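Local coordinates for protein carboxylesterase SOBER1 (Arabidopsis thaliana, PDB 6AVX) that hydrolyses carboxylic esters with a preference for short acyl chains, shows phospholipase A2 activity, and dampens the plant hypersensitive response to a bacterial effector, at residues S77-V82 with V118-K123; F137-I142 with L177-V182. The protein carries 1 engineered substitution. All coordinates share one frame; numbering follows the deposited sequence.

Interaction 1 of 2, residues S77-V82 with V118-K123; sequences SVLEAV and VLLYPK
Two helices of the alpha/beta-hydrolase fold meet here, 75-94 and 109-120, and Leu120 reaches from the end region of the second to Leu79 and Val82 of the first. The contact is small and wholly apolar, burying 95 Å² in all. Leu120 CD1 carries it. This methyl lies 3.7 Å from Leu79 CD2, and the two leucine side chains cross at about a right angle. Val82 points its CB toward the other helix, and its CG1 comes within 4.3 Å of Leu120 CD1, a looser touch. Leu79 and Val82 lie three residues apart and so offer methyls from one side of their helix. The CB of Leu79 does not itself face Leu120. With CG anti to the carbonyl carbon (chi1 -64°), CD1 continues the extended chain, and CD2, the branch turned off it, meets Leu120. Val82 also packs on Ala116 and Ser117, so the contact extends back along helix 109-120. Past Leu120 the chain turns, and Tyr121 packs edge-to-face with His86 while its OH hydrogen-bonds Asp90 OD1. Helix 109-120 follows strand 102-107 through the likely nucleophile elbow at Ser108. This helix, leaving the elbow and packed beside helix 75-94, is typical of the alpha/beta-hydrolase fold.

Interaction 2 of 2, residues F137-I142 with L177-V182; sequences FTSSII and LKEAGV
Ile142 packs against Glu179 and Ala180, joining a short 3-10 turn to the end of helix 173-180 at the outside of the alpha/beta-hydrolase fold. Its two branches do different work. CD1 lies over one face of the Glu179 carboxylate, 3.7 Å from Glu179 CD, and also touches CG. CG2 packs on Ala180, 3.8 Å from Ala180 CA. Ser139 adds its CB, which sits 3.8 Å from Glu179 OE1 and about equally far from OE2. This is van der Waals contact with the carboxylate. The Glu179 chain is fully extended, with CG anti to the backbone N (chi1 180°), and this carries the carboxylate past Ile142 to Ser139.

The next shell shapes both backbones. Helix 173-180 closes in a Schellman motif. Gly181 has positive phi (75°), and two bonds run back into the last turn, from Val182 N to Leu177 O and from Gly181 N to Lys178 O. On the other side, Ile142 N bonds Ser139 O within the 3-10 turn, which sets both contact residues on one side of it. Within the same segment, Ile141 CG2 lies over the centre of the Phe137 ring, 3.5 Å above its plane. The turn is entered through an ST turn, in which Thr138 OG1 accepts from Ser140 N at 3.1 Å with an N-H...O angle of 154°.

Overall arrangement
Both contacts lie away from the catalytic triad expected by similarity, with centres about 13 Å apart. Interaction 1 joins two helices through methyl groups alone. Interaction 2 lies farther from the chain centre, and there a largely exposed glutamate shares the packing with isoleucine and alanine. Each is only partly buried. The end of helix 109-120, one side of interaction 1, also touches both segments of interaction 2. Leu119 turns to the second contact, where its CD2 lies 3.6 Å from Val182 CG2 and its CD1 packs on Leu177 and Phe137. Leu120 turns to the first, yet its CD2 also touches Ile141. Adjacent residues thus bring helix 75-94, segment 137-142 and the end of helix 173-180 together.

Interaction 1 of 2, residues S77-V82 with V118-K123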
loop_
_atom_site.group_PDB
_atom_site.type_symbol
_atom_site.label_atom_id
_atom_site.label_comp_id
_atom_site.label_asym_id
_atom_site.label_seq_id
_atom_site.Cartn_x
_atom_site.Cartn_y
_atom_site.Cartn_z
ATOM N N SER A 77 -3.260 14.608 6.234
ATOM C CA SER A 77 -2.248 14.439 5.201
ATOM C C SER A 77 -2.454 13.126 4.451
ATOM O O SER A 77 -2.473 13.117 3.229
ATOM C CB SER A 77 -0.853 14.574 5.799
ATOM O OG SER A 77 0.092 14.667 4.760
ATOM N N VAL A 78 -2.671 12.026 5.168
ATOM C CA VAL A 78 -2.987 10.754 4.520
ATOM C C VAL A 78 -4.229 10.887 3.639
ATOM O O VAL A 78 -4.271 10.353 2.539
ATOM C CB VAL A 78 -3.139 9.643 5.576
ATOM C CG1 VAL A 78 -3.489 8.308 4.920
ATOM C CG2 VAL A 78 -1.885 9.525 6.404
ATOM N N LEU A 79 -5.251 11.628 4.082
ATOM C CA LEU A 79 -6.485 11.727 3.285
ATOM C C LEU A 79 -6.316 12.531 1.992
ATOM O O LEU A 79 -6.974 12.236 0.983
ATOM C CB LEU A 79 -7.633 12.274 4.128
ATOM C CG LEU A 79 -8.032 11.361 5.284
ATOM C CD1 LEU A 79 -9.157 12.005 6.094
ATOM C CD2 LEU A 79 -8.476 9.973 4.805
ATOM N N GLU A 80 -5.492 13.584 2.001
ATOM C CA GLU A 80 -5.146 14.250 0.751
ATOM C C GLU A 80 -4.589 13.246 -0.241
ATOM O O GLU A 80 -4.944 13.248 -1.427
ATOM C CB GLU A 80 -4.122 15.358 1.034
ATOM C CG GLU A 80 -3.437 15.961 -0.191
ATOM C CD GLU A 80 -4.323 16.878 -0.999
ATOM O OE1 GLU A 80 -3.816 17.403 -2.008
ATOM O OE2 GLU A 80 -5.508 17.077 -0.643
ATOM N N ALA A 81 -3.695 12.379 0.231
ATOM C CA ALA A 81 -3.113 11.404 -0.659
ATOM C C ALA A 81 -4.162 10.407 -1.103
ATOM O O ALA A 81 -4.184 10.041 -2.269
ATOM C CB ALA A 81 -1.929 10.716 0.016
ATOM N N VAL A 82 -5.050 9.982 -0.189
ATOM C CA VAL A 82 -6.110 9.041 -0.556
ATOM C C VAL A 82 -6.983 9.633 -1.646
ATOM O O VAL A 82 -7.390 8.935 -2.573
ATOM C CB VAL A 82 -6.940 8.622 0.677
ATOM C CG1 VAL A 82 -8.193 7.889 0.256
ATOM C CG2 VAL A 82 -6.122 7.727 1.604
ATOM N N VAL A 118 -7.341 1.565 -0.067
ATOM C CA VAL A 118 -8.228 0.426 -0.243
ATOM C C VAL A 118 -9.360 0.466 0.774
ATOM O O VAL A 118 -10.533 0.250 0.429
ATOM C CB VAL A 118 -7.425 -0.879 -0.163
ATOM C CG1 VAL A 118 -8.351 -2.071 -0.024
ATOM C CG2 VAL A 118 -6.485 -1.001 -1.364
ATOM N N LEU A 119 -9.032 0.744 2.032
ATOM C CA LEU A 119 -10.039 0.637 3.089
ATOM C C LEU A 119 -11.089 1.733 3.005
ATOM O O LEU A 119 -12.180 1.571 3.573
ATOM C CB LEU A 119 -9.376 0.677 4.471
ATOM C CG LEU A 119 -8.410 -0.458 4.813
ATOM C CD1 LEU A 119 -7.696 -0.199 6.139
ATOM C CD2 LEU A 119 -9.147 -1.771 4.856
ATOM N N LEU A 120 -10.786 2.834 2.346
ATOM C CA LEU A 120 -11.739 3.924 2.195
ATOM C C LEU A 120 -12.425 3.931 0.836
ATOM O O LEU A 120 -13.270 4.794 0.593
ATOM C CB LEU A 120 -11.051 5.269 2.454
ATOM C CG LEU A 120 -10.722 5.494 3.932
ATOM C CD1 LEU A 120 -9.689 6.593 4.100
ATOM C CD2 LEU A 120 -12.000 5.837 4.738
ATOM N N TYR A 121 -12.083 3.014 -0.063
ATOM C CA TYR A 121 -12.685 3.046 -1.391
ATOM C C TYR A 121 -14.114 2.488 -1.333
ATOM O O TYR A 121 -14.370 1.516 -0.619
ATOM C CB TYR A 121 -11.842 2.228 -2.397
ATOM C CG TYR A 121 -12.175 2.653 -3.803
ATOM C CD1 TYR A 121 -12.868 1.819 -4.680
ATOM C CD2 TYR A 121 -11.858 3.921 -4.244
ATOM C CE1 TYR A 121 -13.226 2.244 -5.932
ATOM C CE2 TYR A 121 -12.218 4.360 -5.511
ATOM C CZ TYR A 121 -12.905 3.502 -6.350
ATOM O OH TYR A 121 -13.284 3.931 -7.613
ATOM N N PRO A 122 -15.072 3.078 -2.070
ATOM C CA PRO A 122 -16.471 2.632 -1.928
ATOM C C PRO A 122 -16.766 1.258 -2.476
ATOM O O PRO A 122 -17.845 0.724 -2.183
ATOM C CB PRO A 122 -17.267 3.702 -2.680
ATOM C CG PRO A 122 -16.402 4.912 -2.666
ATOM C CD PRO A 122 -14.988 4.386 -2.742
ATOM N N LYS A 123 -15.876 0.675 -3.277
ATOM C CA LYS A 123 -16.096 -0.607 -3.930
ATOM C C LYS A 123 -15.028 -1.620 -3.535
ATOM O O LYS A 123 -13.907 -1.253 -3.170
ATOM C CB LYS A 123 -16.090 -0.426 -5.444
ATOM C CG LYS A 123 -17.220 0.516 -5.878
ATOM C CD LYS A 123 -17.222 0.789 -7.350
ATOM C CE LYS A 123 -18.333 1.775 -7.709
ATOM N NZ LYS A 123 -18.237 2.194 -9.118
#

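Interaction 2 of 2, residues F137-I142 with L177-V182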
loop_
_atom_site.group_PDB
_atom_site.type_symbol
_atom_site.label_atom_id
_atom_site.label_comp_id
_atom_site.label_asym_id
_atom_site.label_seq_id
_atom_site.Cartn_x
_atom_site.Cartn_y
_atom_site.Cartn_z
ATOM N N PHE A 137 -3.419 5.644 10.396
ATOM C CA PHE A 137 -4.500 6.332 11.084
ATOM C C PHE A 137 -4.887 5.515 12.306
ATOM O O PHE A 137 -4.429 4.394 12.494
ATOM C CB PHE A 137 -5.682 6.673 10.146
ATOM C CG PHE A 137 -6.022 5.617 9.099
ATOM C CD1 PHE A 137 -5.965 4.263 9.381
ATOM C CD2 PHE A 137 -6.458 6.003 7.840
ATOM C CE1 PHE A 137 -6.311 3.320 8.406
ATOM C CE2 PHE A 137 -6.812 5.083 6.882
ATOM C CZ PHE A 137 -6.741 3.739 7.163
ATOM N N THR A 138 -5.711 6.116 13.169
ATOM C CA THR A 138 -6.194 5.451 14.369
ATOM C C THR A 138 -7.508 4.738 14.068
ATOM O O THR A 138 -8.083 4.855 12.979
ATOM C CB THR A 138 -6.441 6.439 15.512
ATOM O OG1 THR A 138 -7.624 7.190 15.226
ATOM C CG2 THR A 138 -5.256 7.389 15.733
ATOM N N SER A 139 -8.015 4.011 15.059
ATOM C CA SER A 139 -9.284 3.325 14.900
ATOM C C SER A 139 -10.467 4.282 14.741
ATOM O O SER A 139 -11.548 3.825 14.376
ATOM C CB SER A 139 -9.535 2.401 16.080
ATOM O OG SER A 139 -9.547 3.158 17.263
ATOM N N SER A 140 -10.294 5.583 14.967
ATOM C CA SER A 140 -11.385 6.538 14.746
ATOM C C SER A 140 -11.888 6.514 13.309
ATOM O O SER A 140 -13.054 6.857 13.068
ATOM C CB SER A 140 -10.956 7.963 15.106
ATOM O OG SER A 140 -9.952 8.430 14.242
ATOM N N ILE A 141 -11.060 6.090 12.351
ATOM C CA ILE A 141 -11.464 6.089 10.951
ATOM C C ILE A 141 -12.283 4.861 10.569
ATOM O O ILE A 141 -12.909 4.859 9.504
ATOM C CB ILE A 141 -10.214 6.176 10.050
ATOM C CG1 ILE A 141 -10.571 6.501 8.603
ATOM C CG2 ILE A 141 -9.454 4.875 10.030
ATOM C CD1 ILE A 141 -11.100 7.850 8.413
ATOM N N ILE A 142 -12.257 3.797 11.375
ATOM C CA ILE A 142 -12.831 2.525 10.952
ATOM C C ILE A 142 -14.308 2.669 10.617
ATOM O O ILE A 142 -14.809 2.015 9.697
ATOM C CB ILE A 142 -12.576 1.443 12.018
ATOM C CG1 ILE A 142 -11.083 1.075 12.042
ATOM C CG2 ILE A 142 -13.443 0.212 11.761
ATOM C CD1 ILE A 142 -10.670 0.137 13.160
ATOM N N LEU A 177 -7.060 -4.551 11.544
ATOM C CA LEU A 177 -7.873 -5.014 10.439
ATOM C C LEU A 177 -8.962 -5.961 10.917
ATOM O O LEU A 177 -10.061 -5.966 10.359
ATOM C CB LEU A 177 -6.978 -5.630 9.355
ATOM C CG LEU A 177 -6.099 -4.587 8.636
ATOM C CD1 LEU A 177 -5.081 -5.245 7.715
ATOM C CD2 LEU A 177 -6.946 -3.588 7.860
ATOM N N LYS A 178 -8.695 -6.737 11.966
ATOM C CA LYS A 178 -9.742 -7.556 12.563
ATOM C C LYS A 178 -10.861 -6.683 13.117
ATOM O O LYS A 178 -12.044 -6.947 12.872
ATOM C CB LYS A 178 -9.136 -8.444 13.654
ATOM C CG LYS A 178 -10.052 -9.577 14.125
ATOM C CD LYS A 178 -10.146 -10.707 13.107
ATOM C CE LYS A 178 -8.814 -11.434 12.928
ATOM N NZ LYS A 178 -8.917 -12.572 11.974
ATOM N N GLU A 179 -10.513 -5.628 13.851
ATOM C CA GLU A 179 -11.527 -4.689 14.327
ATOM C C GLU A 179 -12.338 -4.142 13.158
ATOM O O GLU A 179 -13.561 -3.976 13.253
ATOM C CB GLU A 179 -10.875 -3.545 15.116
ATOM C CG GLU A 179 -11.889 -2.511 15.643
ATOM C CD GLU A 179 -11.278 -1.358 16.453
ATOM O OE1 GLU A 179 -12.034 -0.427 16.831
ATOM O OE2 GLU A 179 -10.056 -1.359 16.718
ATOM N N ALA A 180 -11.672 -3.880 12.038
ATOM C CA ALA A 180 -12.301 -3.285 10.875
ATOM C C ALA A 180 -13.094 -4.284 10.041
ATOM O O ALA A 180 -13.769 -3.867 9.093
ATOM C CB ALA A 180 -11.234 -2.610 10.008
ATOM N N GLY A 181 -13.025 -5.578 10.342
ATOM C CA GLY A 181 -13.718 -6.577 9.550
ATOM C C GLY A 181 -13.081 -6.895 8.217
ATOM O O GLY A 181 -13.770 -7.324 7.288
ATOM N N VAL A 182 -11.767 -6.715 8.104
ATOM C CA VAL A 182 -11.023 -6.890 6.863
ATOM C C VAL A 182 -10.184 -8.149 6.993
ATOM O O VAL A 182 -9.649 -8.426 8.068
ATOM C CB VAL A 182 -10.108 -5.668 6.651
ATOM C CG1 VAL A 182 -9.158 -5.875 5.497
ATOM C CG2 VAL A 182 -10.915 -4.416 6.436
#